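Local atomic coordinates of phospho-furanose lactonase (Mycoplasma synoviae, PDB entry 3OVG), a protein that hydrolyses D-xylono-1,4-lactone 5-phosphate, L-arabino-1,4-lactone 5-phosphate and carboxy 1,4-lactones, using two zinc ions per subunit. Residues Asp210-Ser215 with Thr233-Cys238; His28-Gly33 with Leu79-Ile84; Pro221-Tyr226 with Ala254-Tyr259; Thr177-Gly182 with Arg334-Leu339. All blocks are in the same frame, centred on the assembly; numbering follows the deposited sequence.

How the interactions relate
The four contacts belong to one TIM-barrel subunit with a two-zinc active site. Interaction 1 pairs two barrel strands, and the side chain of Ser-215 ends about 6 Å from a zinc ion. Interaction 2 lies on the opposite side of the chain's centre, with centres about 26 Å apart, and its His-28 binds zinc directly. Interaction 3 joins two helices of the outer layer. It touches interaction 1, where Leu-237 CD1 lies 3.8 Å from Tyr-226 O. Interaction 4 is at the surface, away from the zinc site, yet Gly-182 O lies 3.9 Å from Lys-211 CD of interaction 1. Interactions 3 and 4 are far apart, about 20 Å between nearest atoms.

Interaction 1. Residues Asp210-Ser215 with Thr233-Cys238; sequences DKIQIS and TGVTLC
Ile-212 and Val-235 meet at a slant, with Ile-212 CG2 3.7 Å from Val-235 CG1. The other methyl of Val-235, CG2, is met by Ile-214 CD1. Val-235 therefore touches two isoleucines, one with each branch. Gln-213, Ser-215, Thr-236 and Cys-238 point to the face opposite that of Ile-214 and Leu-237. There Gln-213 NE2 and Ser-215 OG both approach Cys-238 CB, each at 3.6 Å. Chi1 of -179° sets Cys-238 SG anti to the backbone N, which brings it near both polar groups. The polar ends have partners beyond the two strands: Gln-213 NE2 bonds to Thr-270, and Ser-215 OG to the zinc ligand His-26. Ser-215 is thus a second-shell residue of the metal site.

The backbones pair in parallel. Thr-236 N donates to Ile-212 O, and Cys-238 N to Ile-214 O. Between them Ile-214 N donates to Thr-236 O at 2.8 Å. Water 1 also donates to Ile-214 O. The strands are the two ends of a beta-alpha-beta unit of the TIM barrel, connected by helix 223-233. Val-235 and Leu-237 pack against that helix, while Ile-212 and Val-235 reach helix 195-205. Strand 185-190 pairs with the far edge of strand 212-215.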
loop_
_atom_site.group_PDB
_atom_site.type_symbol
_atom_site.label_atom_id
_atom_site.label_comp_id
_atom_site.label_asym_id
_atom_site.label_seq_id
_atom_site.Cartn_x
_atom_site.Cartn_y
_atom_site.Cartn_z
ATOM N N ASP A 210 32.068 2.628 -30.703
ATOM C CA ASP A 210 33.206 2.254 -29.872
ATOM C C ASP A 210 33.235 2.885 -28.492
ATOM O O ASP A 210 34.025 2.459 -27.635
ATOM C CB ASP A 210 34.525 2.584 -30.569
ATOM C CG ASP A 210 35.317 1.354 -30.870
ATOM O OD1 ASP A 210 34.907 0.625 -31.812
ATOM O OD2 ASP A 210 36.329 1.105 -30.144
ATOM N N LYS A 211 32.419 3.912 -28.302
ATOM C CA LYS A 211 32.348 4.671 -27.039
ATOM C C LYS A 211 31.140 4.276 -26.169
ATOM O O LYS A 211 30.915 4.854 -25.076
ATOM C CB LYS A 211 32.237 6.166 -27.327
ATOM C CG LYS A 211 33.425 6.816 -28.000
ATOM C CD LYS A 211 34.684 6.788 -27.116
ATOM C CE LYS A 211 35.526 5.518 -27.372
ATOM N NZ LYS A 211 36.952 5.746 -27.042
ATOM N N ILE A 212 30.379 3.291 -26.640
ATOM C CA ILE A 212 29.082 2.986 -26.053
ATOM C C ILE A 212 29.084 1.699 -25.257
ATOM O O ILE A 212 29.360 0.617 -25.797
ATOM C CB ILE A 212 27.981 2.839 -27.145
ATOM C CG1 ILE A 212 27.907 4.090 -28.037
ATOM C CG2 ILE A 212 26.605 2.398 -26.514
ATOM C CD1 ILE A 212 26.768 4.024 -29.069
ATOM N N GLN A 213 28.739 1.817 -23.982
ATOM C CA GLN A 213 28.357 0.645 -23.198
ATOM C C GLN A 213 26.859 0.618 -22.894
ATOM O O GLN A 213 26.222 1.677 -22.624
ATOM C CB GLN A 213 29.097 0.637 -21.872
ATOM C CG GLN A 213 30.557 0.228 -21.958
ATOM C CD GLN A 213 31.246 0.407 -20.625
ATOM O OE1 GLN A 213 31.649 1.527 -20.278
ATOM N NE2 GLN A 213 31.392 -0.693 -19.865
ATOM N N ILE A 214 26.296 -0.590 -22.926
ATOM C CA ILE A 214 24.916 -0.772 -22.532
ATOM C C ILE A 214 24.819 -1.706 -21.323
ATOM O O ILE A 214 25.235 -2.862 -21.390
ATOM C CB ILE A 214 24.037 -1.284 -23.686
ATOM C CG1 ILE A 214 24.091 -0.314 -24.872
ATOM C CG2 ILE A 214 22.579 -1.410 -23.203
ATOM C CD1 ILE A 214 23.104 -0.673 -25.970
ATOM N N SER A 215 24.254 -1.208 -20.223
ATOM C CA SER A 215 24.240 -1.958 -18.957
ATOM C C SER A 215 22.961 -2.782 -18.773
ATOM O O SER A 215 21.932 -2.488 -19.400
ATOM C CB SER A 215 24.398 -0.992 -17.762
ATOM O OG SER A 215 25.741 -0.943 -17.307
ATOM N N THR A 233 25.510 -3.766 -34.107
ATOM C CA THR A 233 25.834 -2.380 -33.731
ATOM C C THR A 233 27.275 -2.124 -33.293
ATOM O O THR A 233 27.793 -1.007 -33.444
ATOM C CB THR A 233 24.885 -1.857 -32.646
ATOM O OG1 THR A 233 25.182 -2.493 -31.379
ATOM C CG2 THR A 233 23.424 -2.130 -33.059
ATOM N N GLY A 234 27.922 -3.151 -32.761
ATOM C CA GLY A 234 29.317 -3.048 -32.379
ATOM C C GLY A 234 29.505 -2.409 -31.009
ATOM O O GLY A 234 30.627 -2.039 -30.635
ATOM N N VAL A 235 28.417 -2.244 -30.263
ATOM C CA VAL A 235 28.507 -1.643 -28.933
ATOM C C VAL A 235 29.057 -2.684 -27.967
ATOM O O VAL A 235 29.340 -3.814 -28.359
ATOM C CB VAL A 235 27.156 -1.073 -28.427
ATOM C CG1 VAL A 235 26.664 0.059 -29.348
ATOM C CG2 VAL A 235 26.110 -2.177 -28.279
ATOM N N THR A 236 29.249 -2.285 -26.716
ATOM C CA THR A 236 29.780 -3.180 -25.674
ATOM C C THR A 236 28.686 -3.358 -24.605
ATOM O O THR A 236 27.996 -2.387 -24.208
ATOM C CB THR A 236 31.091 -2.592 -25.077
ATOM O OG1 THR A 236 32.081 -2.516 -26.102
ATOM C CG2 THR A 236 31.629 -3.395 -23.870
ATOM N N LEU A 237 28.490 -4.604 -24.197
ATOM C CA LEU A 237 27.535 -4.943 -23.147
ATOM C C LEU A 237 28.262 -4.912 -21.808
ATOM O O LEU A 237 29.224 -5.635 -21.623
ATOM C CB LEU A 237 26.908 -6.345 -23.399
ATOM C CG LEU A 237 26.269 -6.523 -24.789
ATOM C CD1 LEU A 237 25.583 -7.885 -25.002
ATOM C CD2 LEU A 237 25.301 -5.346 -25.099
ATOM N N CYS A 238 27.834 -4.034 -20.900
ATOM C CA CYS A 238 28.359 -4.004 -19.537
ATOM C C CYS A 238 27.466 -4.843 -18.642
ATOM O O CYS A 238 26.381 -4.435 -18.288
ATOM C CB CYS A 238 28.443 -2.575 -18.984
ATOM S SG CYS A 238 29.136 -2.517 -17.294
HETATM O O HOH W 1 24.695 -5.426 -20.028
HETATM O O HOH W 2 26.214 -2.774 -15.412
#

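Interaction 2. Residues His28-Gly33 with Leu79-Ile84; sequences HFIKNG and LKTLEI. With ZN (zinc ion), chain G.
Lys-80 and Ile-30 touch where helix 78-88 of the TIM barrel covers the loop after strand 22-25. This loop carries His-28 of the zinc site. Lys-80 uses the base of its side chain: CB lies 3.9 Å from Ile-30 CG1, and the two side chains cross at about a right angle. Its ammonium group makes a salt bridge to Asp-77.

Next comes Thr-81. Its hydroxyl approaches Ile-30, but two waters carry the polar link. Water 4 accepts from Ile-30 N and donates to Thr-81 OG1 at 3.0 Å. Water 3 donates to Ile-30 O and to Thr-81 OG1. Both backbone polar groups of Ile-30 are thereby satisfied in a buried place. Thr-81 OG1 also bonds to Asp-77 O, just before the helix.

One turn after Lys-80, Ile-84 sends CD1 into the angle between two loop side chains. This methyl is 3.7 Å from Phe-29 CB and equally far from Ile-30 CG1. The extended end of Ile-84 (chi2 161°) carries it there. The ring of Phe-29 also meets that of Phe-55, on helix 48-60.

His-28 and Lys-31 do not touch the helix, and they face the zinc site. Lys-31 CE sits over one face of the His-28 ring, toward its rim. Lys-31 NZ bonds to water 5, a zinc ligand, and makes a salt bridge to Glu-36. The ring nitrogen His-28 NE2 binds the zinc at 2.3 Å.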
loop_
_atom_site.group_PDB
_atom_site.type_symbol
_atom_site.label_atom_id
_atom_site.label_comp_id
_atom_site.label_asym_id
_atom_site.label_seq_id
_atom_site.Cartn_x
_atom_site.Cartn_y
_atom_site.Cartn_z
ATOM N N HIS A 28 28.835 1.944 -7.534
ATOM C CA HIS A 28 28.376 3.053 -6.730
ATOM C C HIS A 28 29.076 3.028 -5.412
ATOM O O HIS A 28 29.528 1.988 -4.992
ATOM C CB HIS A 28 26.865 2.965 -6.478
ATOM C CG HIS A 28 26.067 2.939 -7.730
ATOM N ND1 HIS A 28 25.682 4.085 -8.381
ATOM C CD2 HIS A 28 25.645 1.907 -8.497
ATOM C CE1 HIS A 28 25.040 3.767 -9.488
ATOM N NE2 HIS A 28 25.015 2.449 -9.584
ATOM N N PHE A 29 29.122 4.178 -4.748
ATOM C CA PHE A 29 29.546 4.219 -3.362
ATOM C C PHE A 29 28.631 5.136 -2.575
ATOM O O PHE A 29 28.069 4.740 -1.549
ATOM C CB PHE A 29 30.996 4.685 -3.256
ATOM C CG PHE A 29 31.991 3.640 -3.664
ATOM C CD1 PHE A 29 32.103 2.454 -2.947
ATOM C CD2 PHE A 29 32.822 3.846 -4.745
ATOM C CE1 PHE A 29 33.048 1.456 -3.331
ATOM C CE2 PHE A 29 33.757 2.868 -5.128
ATOM C CZ PHE A 29 33.878 1.679 -4.407
ATOM N N ILE A 30 28.506 6.371 -3.061
ATOM C CA ILE A 30 27.628 7.351 -2.454
ATOM C C ILE A 30 26.385 7.578 -3.319
ATOM O O ILE A 30 26.494 7.880 -4.513
ATOM C CB ILE A 30 28.367 8.689 -2.279
ATOM C CG1 ILE A 30 29.675 8.463 -1.487
ATOM C CG2 ILE A 30 27.434 9.732 -1.614
ATOM C CD1 ILE A 30 29.462 8.080 -0.032
ATOM N N LYS A 31 25.215 7.409 -2.710
ATOM C CA LYS A 31 23.953 7.795 -3.299
ATOM C C LYS A 31 23.307 8.715 -2.285
ATOM O O LYS A 31 22.843 8.290 -1.210
ATOM C CB LYS A 31 23.059 6.579 -3.574
ATOM C CG LYS A 31 23.501 5.735 -4.790
ATOM C CD LYS A 31 22.521 4.537 -5.038
ATOM C CE LYS A 31 22.824 3.832 -6.384
ATOM N NZ LYS A 31 21.709 2.881 -6.789
ATOM N N ASN A 32 23.300 9.989 -2.617
ATOM C CA ASN A 32 22.880 11.005 -1.678
ATOM C C ASN A 32 21.463 11.491 -2.012
ATOM O O ASN A 32 21.283 12.422 -2.781
ATOM C CB ASN A 32 23.915 12.140 -1.751
ATOM C CG ASN A 32 23.642 13.248 -0.780
ATOM O OD1 ASN A 32 23.908 14.427 -1.071
ATOM N ND2 ASN A 32 23.116 12.898 0.377
ATOM N N GLY A 33 20.447 10.851 -1.443
ATOM C CA GLY A 33 19.079 11.224 -1.743
ATOM C C GLY A 33 18.690 10.991 -3.197
ATOM O O GLY A 33 19.280 10.171 -3.900
ATOM N N LEU A 79 31.339 15.822 -3.768
ATOM C CA LEU A 79 32.267 16.016 -2.654
ATOM C C LEU A 79 32.632 14.708 -1.972
ATOM O O LEU A 79 33.794 14.421 -1.729
ATOM C CB LEU A 79 31.674 16.985 -1.629
ATOM C CG LEU A 79 31.465 18.365 -2.263
ATOM C CD1 LEU A 79 30.747 19.312 -1.297
ATOM C CD2 LEU A 79 32.788 18.921 -2.620
ATOM N N LYS A 80 31.641 13.926 -1.604
ATOM C CA LYS A 80 31.973 12.685 -0.941
ATOM C C LYS A 80 32.724 11.705 -1.862
ATOM O O LYS A 80 33.634 11.017 -1.417
ATOM C CB LYS A 80 30.738 12.040 -0.348
ATOM C CG LYS A 80 30.201 12.778 0.869
ATOM C CD LYS A 80 29.158 11.934 1.590
ATOM C CE LYS A 80 28.316 12.791 2.492
ATOM N NZ LYS A 80 27.988 14.103 1.802
ATOM N N THR A 81 32.351 11.644 -3.141
ATOM C CA THR A 81 33.052 10.736 -4.080
ATOM C C THR A 81 34.507 11.166 -4.245
ATOM O O THR A 81 35.406 10.329 -4.323
ATOM C CB THR A 81 32.335 10.671 -5.423
ATOM O OG1 THR A 81 31.001 10.228 -5.182
ATOM C CG2 THR A 81 33.021 9.667 -6.368
ATOM N N LEU A 82 34.740 12.481 -4.268
ATOM C CA LEU A 82 36.107 12.991 -4.289
ATOM C C LEU A 82 36.886 12.538 -3.075
ATOM O O LEU A 82 38.069 12.228 -3.224
ATOM C CB LEU A 82 36.182 14.526 -4.406
ATOM C CG LEU A 82 36.105 15.073 -5.838
ATOM C CD1 LEU A 82 36.065 16.614 -5.817
ATOM C CD2 LEU A 82 37.326 14.585 -6.589
ATOM N N GLU A 83 36.262 12.533 -1.886
ATOM C CA GLU A 83 36.972 12.055 -0.676
ATOM C C GLU A 83 37.408 10.607 -0.878
ATOM O O GLU A 83 38.487 10.221 -0.482
ATOM C CB GLU A 83 36.121 12.078 0.594
ATOM C CG GLU A 83 35.664 13.457 1.112
ATOM C CD GLU A 83 34.910 13.308 2.434
ATOM O OE1 GLU A 83 35.526 12.834 3.415
ATOM O OE2 GLU A 83 33.708 13.629 2.489
ATOM N N ILE A 84 36.537 9.799 -1.466
ATOM C CA ILE A 84 36.867 8.408 -1.710
ATOM C C ILE A 84 38.035 8.312 -2.720
ATOM O O ILE A 84 38.991 7.594 -2.490
ATOM C CB ILE A 84 35.630 7.604 -2.190
ATOM C CG1 ILE A 84 34.534 7.592 -1.102
ATOM C CG2 ILE A 84 36.063 6.214 -2.595
ATOM C CD1 ILE A 84 33.125 7.250 -1.598
HETATM ZN ZN ZN G . 23.606 1.409 -11.061
HETATM O O HOH W 3 27.865 9.891 -5.982
HETATM O O HOH W 4 30.438 7.265 -5.303
HETATM O O HOH W 5 21.952 1.697 -9.202
HETATM O O HOH W 6 21.776 0.026 -11.584
#

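Interaction 3. Residues Pro221-Tyr226 with Ala254-Tyr259; sequences PDKYYY and AENIKY
The amide nitrogen of Asn-256 is linked to Tyr-226 through water 7. Asn-256 ND2 donates to this water at 2.7 Å, and the water donates to Tyr-226 OH at 2.9 Å. That hydroxyl also bonds to Leu-217 O. Asn-256 CB sits at the edge of the Tyr-226 ring, 3.8 Å from CE2, and the amide stands nearly perpendicular to the ring (88°). Its OD1 is turned to Lys-223 CB.

The aliphatic chain of Lys-223 lies over one face of the Tyr-259 ring. Lys-223 CG is 3.8 Å from the ring centroid and makes a CH-pi contact. Its chi1 of 72° sets CG between the backbone N and the carbonyl carbon, and the extended chain then runs across the ring. CG also lies over a face of the Tyr-224 ring, so one methylene touches two tyrosine faces. Tyr-259 OH bonds to Glu-227, and Tyr-224 OH to Glu-255 of the third subunit.

Asp-222 is the N-cap of helix 223-233, where its OD1 accepts from Tyr-225 N at 3.0 Å. The contact joins the start of this helix to helix 250-262, on the outside of the TIM barrel. Helix 296-309 packs against Ala-254, and the Tyr-226 ring meets Phe-239 of strand 236-239.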
loop_
_atom_site.group_PDB
_atom_site.type_symbol
_atom_site.label_atom_id
_atom_site.label_comp_id
_atom_site.label_asym_id
_atom_site.label_seq_id
_atom_site.Cartn_x
_atom_site.Cartn_y
_atom_site.Cartn_z
ATOM N N PRO A 221 18.275 -12.560 -20.080
ATOM C CA PRO A 221 19.287 -13.612 -20.317
ATOM C C PRO A 221 19.061 -14.348 -21.645
ATOM O O PRO A 221 18.724 -15.526 -21.679
ATOM C CB PRO A 221 19.102 -14.583 -19.135
ATOM C CG PRO A 221 17.893 -14.106 -18.374
ATOM C CD PRO A 221 17.280 -12.932 -19.063
ATOM N N ASP A 222 19.255 -13.639 -22.745
ATOM C CA ASP A 222 18.896 -14.163 -24.039
ATOM C C ASP A 222 20.184 -14.084 -24.875
ATOM O O ASP A 222 20.589 -12.996 -25.335
ATOM C CB ASP A 222 17.765 -13.278 -24.576
ATOM C CG ASP A 222 17.243 -13.731 -25.919
ATOM O OD1 ASP A 222 18.044 -14.221 -26.756
ATOM O OD2 ASP A 222 16.030 -13.547 -26.161
ATOM N N LYS A 223 20.878 -15.215 -25.007
ATOM C CA LYS A 223 22.189 -15.199 -25.634
ATOM C C LYS A 223 22.141 -14.749 -27.095
ATOM O O LYS A 223 23.120 -14.186 -27.596
ATOM C CB LYS A 223 22.893 -16.551 -25.505
ATOM C CG LYS A 223 22.309 -17.649 -26.370
ATOM C CD LYS A 223 22.632 -19.002 -25.726
ATOM C CE LYS A 223 22.364 -20.168 -26.678
ATOM N NZ LYS A 223 22.919 -21.406 -26.064
ATOM N N TYR A 224 21.003 -14.989 -27.748
ATOM C CA TYR A 224 20.806 -14.661 -29.155
ATOM C C TYR A 224 20.687 -13.158 -29.298
ATOM O O TYR A 224 21.255 -12.560 -30.201
ATOM C CB TYR A 224 19.550 -15.375 -29.714
ATOM C CG TYR A 224 19.624 -16.882 -29.560
ATOM C CD1 TYR A 224 20.502 -17.632 -30.334
ATOM C CD2 TYR A 224 18.861 -17.542 -28.616
ATOM C CE1 TYR A 224 20.593 -19.042 -30.188
ATOM C CE2 TYR A 224 18.923 -18.932 -28.463
ATOM C CZ TYR A 224 19.797 -19.666 -29.247
ATOM O OH TYR A 224 19.855 -21.025 -29.096
ATOM N N TYR A 225 19.927 -12.568 -28.390
ATOM C CA TYR A 225 19.766 -11.123 -28.336
ATOM C C TYR A 225 21.116 -10.447 -28.071
ATOM O O TYR A 225 21.423 -9.450 -28.694
ATOM C CB TYR A 225 18.733 -10.753 -27.253
ATOM C CG TYR A 225 18.350 -9.265 -27.209
ATOM C CD1 TYR A 225 17.837 -8.627 -28.337
ATOM C CD2 TYR A 225 18.486 -8.520 -26.030
ATOM C CE1 TYR A 225 17.488 -7.271 -28.310
ATOM C CE2 TYR A 225 18.149 -7.174 -25.984
ATOM C CZ TYR A 225 17.637 -6.551 -27.125
ATOM O OH TYR A 225 17.269 -5.218 -27.075
ATOM N N TYR A 226 21.914 -10.989 -27.142
ATOM C CA TYR A 226 23.208 -10.404 -26.796
ATOM C C TYR A 226 24.054 -10.336 -28.070
ATOM O O TYR A 226 24.676 -9.319 -28.422
ATOM C CB TYR A 226 23.975 -11.283 -25.776
ATOM C CG TYR A 226 23.411 -11.327 -24.383
ATOM C CD1 TYR A 226 22.388 -10.473 -23.985
ATOM C CD2 TYR A 226 23.943 -12.205 -23.432
ATOM C CE1 TYR A 226 21.887 -10.526 -22.683
ATOM C CE2 TYR A 226 23.448 -12.262 -22.146
ATOM C CZ TYR A 226 22.433 -11.422 -21.772
ATOM O OH TYR A 226 21.965 -11.477 -20.477
ATOM N N ALA A 254 27.340 -16.499 -16.354
ATOM C CA ALA A 254 28.578 -17.180 -16.742
ATOM C C ALA A 254 28.420 -17.920 -18.079
ATOM O O ALA A 254 29.196 -17.713 -19.013
ATOM C CB ALA A 254 29.027 -18.151 -15.638
ATOM N N GLU A 255 27.410 -18.770 -18.187
ATOM C CA GLU A 255 27.238 -19.505 -19.433
ATOM C C GLU A 255 26.870 -18.581 -20.606
ATOM O O GLU A 255 27.263 -18.819 -21.741
ATOM C CB GLU A 255 26.254 -20.674 -19.261
ATOM C CG GLU A 255 26.710 -21.675 -18.175
ATOM C CD GLU A 255 25.761 -22.851 -18.018
ATOM O OE1 GLU A 255 24.636 -22.749 -18.531
ATOM O OE2 GLU A 255 26.138 -23.885 -17.399
ATOM N N ASN A 256 26.139 -17.504 -20.351
ATOM C CA ASN A 256 25.847 -16.610 -21.471
ATOM C C ASN A 256 27.107 -15.872 -21.985
ATOM O O ASN A 256 27.332 -15.697 -23.216
ATOM C CB ASN A 256 24.655 -15.694 -21.138
ATOM C CG ASN A 256 23.318 -16.412 -21.305
ATOM O OD1 ASN A 256 23.236 -17.401 -22.025
ATOM N ND2 ASN A 256 22.268 -15.905 -20.657
ATOM N N ILE A 257 27.974 -15.511 -21.052
ATOM C CA ILE A 257 29.236 -14.870 -21.394
ATOM C C ILE A 257 30.129 -15.851 -22.186
ATOM O O ILE A 257 30.750 -15.476 -23.190
ATOM C CB ILE A 257 29.918 -14.323 -20.122
ATOM C CG1 ILE A 257 29.301 -12.976 -19.727
ATOM C CG2 ILE A 257 31.419 -14.116 -20.305
ATOM C CD1 ILE A 257 29.877 -12.491 -18.448
ATOM N N LYS A 258 30.158 -17.104 -21.742
ATOM C CA LYS A 258 30.885 -18.170 -22.437
ATOM C C LYS A 258 30.408 -18.289 -23.906
ATOM O O LYS A 258 31.223 -18.386 -24.838
ATOM C CB LYS A 258 30.716 -19.498 -21.643
ATOM C CG LYS A 258 30.989 -20.870 -22.392
ATOM C CD LYS A 258 32.361 -20.977 -22.950
ATOM C CE LYS A 258 32.896 -22.463 -23.007
ATOM N NZ LYS A 258 32.473 -23.251 -24.221
ATOM N N TYR A 259 29.095 -18.280 -24.113
ATOM C CA TYR A 259 28.539 -18.331 -25.462
ATOM C C TYR A 259 29.102 -17.171 -26.303
ATOM O O TYR A 259 29.614 -17.376 -27.414
ATOM C CB TYR A 259 26.999 -18.329 -25.427
ATOM C CG TYR A 259 26.334 -18.191 -26.790
ATOM C CD1 TYR A 259 26.111 -19.317 -27.605
ATOM C CD2 TYR A 259 25.947 -16.947 -27.276
ATOM C CE1 TYR A 259 25.508 -19.196 -28.868
ATOM C CE2 TYR A 259 25.341 -16.817 -28.562
ATOM C CZ TYR A 259 25.134 -17.944 -29.336
ATOM O OH TYR A 259 24.549 -17.832 -30.587
HETATM O O HOH W 7 22.751 -13.820 -19.026
#

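Interaction 4. Residues Thr177-Gly182 with Arg334-Leu339; sequences TSILTG and RNFDPL
The C-terminal end of helix 165-181, in the outer layer of the TIM barrel, is met here by the chain segment that leads to the last helix, 343-351. The helix ends at Thr-181, and Gly-182 follows with positive phi. In the last helical turn Thr-177 O is doubly bonded, by Thr-181 N and Thr-181 OG1, which arrive from opposite faces of its plane.

Ile-179 and Arg-334 carry the contact. Arg-334 N donates to Ile-179 O at 3.0 Å. The two side chains cross obliquely. Ile-179 CG2 lies over one face of the guanidinium, near its centre, and Ile-179 CG1 comes within 3.5 Å of Arg-334 NH2. The bend of the arginine at chi3 (-85°) turns the flat group back over the isoleucine. Its NH2 also bonds to Gly-206 O.

Farther along, Ile-179 CD1 reaches the edge of the Phe-336 ring, 4.1 Å from Phe-336 CD1. Leu-180 CD2 lies beside the start of the same residue, 3.8 Å from Phe-336 N. The backbones add a CA-H...O contact from Leu-180 CA to Arg-334 O. Water 8 donates to both Leu-180 O and Arg-334 O and bridges the two carbonyls.

Beyond the contact, Asp-337 OD1 accepts from Leu-339 N at 3.1 Å, which makes an Asx turn. The segment after helix 313-327 thus runs past the C-terminal end of an outer TIM-barrel helix, pinned there by one direct backbone hydrogen bond and by apolar side chains.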
loop_
_atom_site.group_PDB
_atom_site.type_symbol
_atom_site.label_atom_id
_atom_site.label_comp_id
_atom_site.label_asym_id
_atom_site.label_seq_id
_atom_site.Cartn_x
_atom_site.Cartn_y
_atom_site.Cartn_z
ATOM N N THR A 177 26.849 15.172 -26.641
ATOM C CA THR A 177 27.928 15.445 -25.686
ATOM C C THR A 177 29.124 14.566 -26.002
ATOM O O THR A 177 30.285 15.006 -25.936
ATOM C CB THR A 177 27.441 15.165 -24.251
ATOM O OG1 THR A 177 26.301 15.986 -23.998
ATOM C CG2 THR A 177 28.512 15.503 -23.192
ATOM N N SER A 178 28.854 13.316 -26.353
ATOM C CA SER A 178 29.940 12.379 -26.635
ATOM C C SER A 178 30.657 12.819 -27.940
ATOM O O SER A 178 31.879 12.910 -28.018
ATOM C CB SER A 178 29.396 10.948 -26.765
ATOM O OG SER A 178 30.417 10.062 -27.202
ATOM N N ILE A 179 29.881 13.128 -28.954
ATOM C CA ILE A 179 30.455 13.611 -30.204
ATOM C C ILE A 179 31.274 14.874 -29.986
ATOM O O ILE A 179 32.394 14.991 -30.484
ATOM C CB ILE A 179 29.342 13.874 -31.207
ATOM C CG1 ILE A 179 28.820 12.528 -31.737
ATOM C CG2 ILE A 179 29.819 14.837 -32.338
ATOM C CD1 ILE A 179 27.426 12.650 -32.304
ATOM N N LEU A 180 30.725 15.815 -29.224
ATOM C CA LEU A 180 31.384 17.097 -29.029
ATOM C C LEU A 180 32.647 17.016 -28.160
ATOM O O LEU A 180 33.603 17.764 -28.408
ATOM C CB LEU A 180 30.414 18.122 -28.432
ATOM C CG LEU A 180 29.239 18.575 -29.305
ATOM C CD1 LEU A 180 28.259 19.380 -28.421
ATOM C CD2 LEU A 180 29.702 19.398 -30.547
ATOM N N THR A 181 32.649 16.138 -27.141
ATOM C CA THR A 181 33.741 16.106 -26.144
ATOM C C THR A 181 34.659 14.898 -26.325
ATOM O O THR A 181 35.772 14.876 -25.804
ATOM C CB THR A 181 33.234 16.024 -24.664
ATOM O OG1 THR A 181 32.501 14.804 -24.467
ATOM C CG2 THR A 181 32.377 17.212 -24.290
ATOM N N GLY A 182 34.172 13.904 -27.060
ATOM C CA GLY A 182 34.865 12.635 -27.213
ATOM C C GLY A 182 34.572 11.645 -26.093
ATOM O O GLY A 182 35.138 10.547 -26.093
ATOM N N ARG A 334 34.571 16.193 -32.227
ATOM C CA ARG A 334 33.966 16.400 -33.528
ATOM C C ARG A 334 32.931 17.482 -33.379
ATOM O O ARG A 334 32.517 17.800 -32.269
ATOM C CB ARG A 334 33.278 15.126 -34.017
ATOM C CG ARG A 334 34.271 14.015 -34.310
ATOM C CD ARG A 334 33.581 12.826 -34.970
ATOM N NE ARG A 334 32.984 11.911 -34.011
ATOM C CZ ARG A 334 31.743 11.429 -34.086
ATOM N NH1 ARG A 334 30.928 11.782 -35.074
ATOM N NH2 ARG A 334 31.304 10.585 -33.152
ATOM N N ASN A 335 32.539 18.066 -34.503
ATOM C CA ASN A 335 31.351 18.902 -34.566
ATOM C C ASN A 335 30.144 18.005 -34.752
ATOM O O ASN A 335 30.222 16.954 -35.402
ATOM C CB ASN A 335 31.432 19.838 -35.761
ATOM C CG ASN A 335 32.584 20.811 -35.661
ATOM O OD1 ASN A 335 32.645 21.630 -34.739
ATOM N ND2 ASN A 335 33.504 20.738 -36.626
ATOM N N PHE A 336 29.026 18.402 -34.181
ATOM C CA PHE A 336 27.809 17.630 -34.328
ATOM C C PHE A 336 27.153 18.010 -35.649
ATOM O O PHE A 336 26.852 19.185 -35.867
ATOM C CB PHE A 336 26.837 17.939 -33.190
ATOM C CG PHE A 336 25.473 17.349 -33.404
ATOM C CD1 PHE A 336 25.299 15.970 -33.427
ATOM C CD2 PHE A 336 24.375 18.160 -33.604
ATOM C CE1 PHE A 336 24.064 15.423 -33.643
ATOM C CE2 PHE A 336 23.123 17.608 -33.800
ATOM C CZ PHE A 336 22.972 16.241 -33.830
ATOM N N ASP A 337 26.908 17.036 -36.512
ATOM C CA ASP A 337 26.330 17.346 -37.820
ATOM C C ASP A 337 24.898 16.793 -37.970
ATOM O O ASP A 337 24.708 15.599 -38.213
ATOM C CB ASP A 337 27.254 16.800 -38.910
ATOM C CG ASP A 337 26.804 17.165 -40.323
ATOM O OD1 ASP A 337 25.734 17.823 -40.497
ATOM O OD2 ASP A 337 27.543 16.769 -41.268
ATOM N N PRO A 338 23.887 17.660 -37.810
ATOM C CA PRO A 338 22.468 17.278 -37.955
ATOM C C PRO A 338 22.182 16.474 -39.218
ATOM O O PRO A 338 21.328 15.592 -39.158
ATOM C CB PRO A 338 21.737 18.614 -38.039
ATOM C CG PRO A 338 22.618 19.574 -37.316
ATOM C CD PRO A 338 24.051 19.095 -37.520
ATOM N N LEU A 339 22.878 16.746 -40.323
ATOM C CA LEU A 339 22.554 16.072 -41.574
ATOM C C LEU A 339 23.018 14.639 -41.552
ATOM O O LEU A 339 22.732 13.890 -42.486
ATOM C CB LEU A 339 23.204 16.752 -42.779
ATOM C CG LEU A 339 22.813 18.167 -43.154
ATOM C CD1 LEU A 339 23.584 18.571 -44.385
ATOM C CD2 LEU A 339 21.328 18.244 -43.417
HETATM O O HOH W 8 33.524 19.596 -30.087
#